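Local coordinates for protein 3-phytase (PDB 2WNH) that probably removes phosphate from phytate (inositol hexakisphosphate) as a member of the histidine acid phosphatase family, at residues Pro143-Gln146 with Leu147-Val150. The protein carries 3 engineered substitutions. Sequence-based numbering, arbitrary orientation.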
# COMPACT_ATOMS: atom_id res chain seq x y z
N PRO B 143 32.81 3.05 46.41
CA PRO B 143 31.76 3.31 47.42
C PRO B 143 32.06 4.52 48.35
O PRO B 143 31.15 5.30 48.66
CB PRO B 143 31.66 1.99 48.19
CG PRO B 143 32.12 0.94 47.19
CD PRO B 143 33.20 1.62 46.39
N ALA B 144 33.32 4.68 48.75
CA ALA B 144 33.68 5.78 49.67
C ALA B 144 33.51 7.14 49.02
O ALA B 144 33.05 8.08 49.65
CB ALA B 144 35.12 5.62 50.13
N ARG B 145 33.88 7.24 47.74
CA ARG B 145 33.71 8.50 47.00
C ARG B 145 32.23 8.76 46.73
O ARG B 145 31.75 9.89 46.87
CB ARG B 145 34.47 8.43 45.67
CG ARG B 145 35.99 8.55 45.76
CD ARG B 145 36.45 10.01 46.11
NE ARG B 145 36.10 10.99 45.07
CZ ARG B 145 35.13 11.89 45.15
NH1 ARG B 145 34.35 11.99 46.22
NH2 ARG B 145 34.92 12.71 44.13
N GLN B 146 31.50 7.71 46.34
CA GLN B 146 30.07 7.88 46.06
C GLN B 146 29.29 8.30 47.30
O GLN B 146 28.41 9.15 47.21
CB GLN B 146 29.46 6.63 45.45
CG GLN B 146 28.08 6.88 44.85
CD GLN B 146 27.54 5.65 44.18
OE1 GLN B 146 27.31 4.62 44.83
NE2 GLN B 146 27.35 5.73 42.85
N LEU B 147 29.64 7.74 48.46
CA LEU B 147 29.04 8.17 49.72
C LEU B 147 29.22 9.67 49.98
O LEU B 147 28.26 10.37 50.30
CB LEU B 147 29.63 7.34 50.87
CG LEU B 147 29.06 7.57 52.28
CD1 LEU B 147 27.55 7.32 52.33
CD2 LEU B 147 29.79 6.62 53.22
N ALA B 148 30.45 10.15 49.84
CA ALA B 148 30.75 11.56 49.98
C ALA B 148 29.98 12.44 49.01
O ALA B 148 29.39 13.45 49.40
CB ALA B 148 32.26 11.79 49.79
N ALA B 149 30.01 12.05 47.73
CA ALA B 149 29.34 12.78 46.66
C ALA B 149 27.83 12.93 46.86
O ALA B 149 27.30 14.03 46.68
CB ALA B 149 29.64 12.08 45.31
N VAL B 150 27.16 11.83 47.19
CA VAL B 150 25.71 11.84 47.45
C VAL B 150 25.41 12.70 48.68
O VAL B 150 24.51 13.54 48.66
CB VAL B 150 25.13 10.40 47.60
CG1 VAL B 150 23.67 10.41 47.98
CG2 VAL B 150 25.33 9.61 46.30
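Q146 and V150 sit one turn apart and run out from the helix alongside each other, in the same direction. Q146 CG meets V150 CG2 at 4.1 Å. The Q146 chain runs extended, with CG anti to the backbone N (chi1 -166°), which sends the amide outward from the helix, with only CG beside the V150 methyl. Q146 is buried, and its amide is held at both ends: OE1 is hydrogen-bonded to T199 OG1 and NE2 to T258 OG1. V150 CG2 also lies 3.2 Å from Q146 O, the same oxygen that accepts the hydrogen bond from V150 N at 3.0 Å, nearly straight at 170°. On another face, R145 curls forward over the next turn. Its chain bends at chi2 and chi3, and NH1 comes 4.1 Å from A148 CB; the A148 methyl meets the guanidinium from its edge, not over its face. Y257 makes a cation-pi contact with R145.

These residues form the first turns of helix 143-154, with P143 at its start. L147 N bonds to P143 O at 2.9 Å and A149 N to R145 O at 2.9 Å, while the A148 N bond to A144 O is weak at 3.3 Å. L147 and V150 pack on V191 of strand 191-193, and A149 rests against Y257 of helix 256-274.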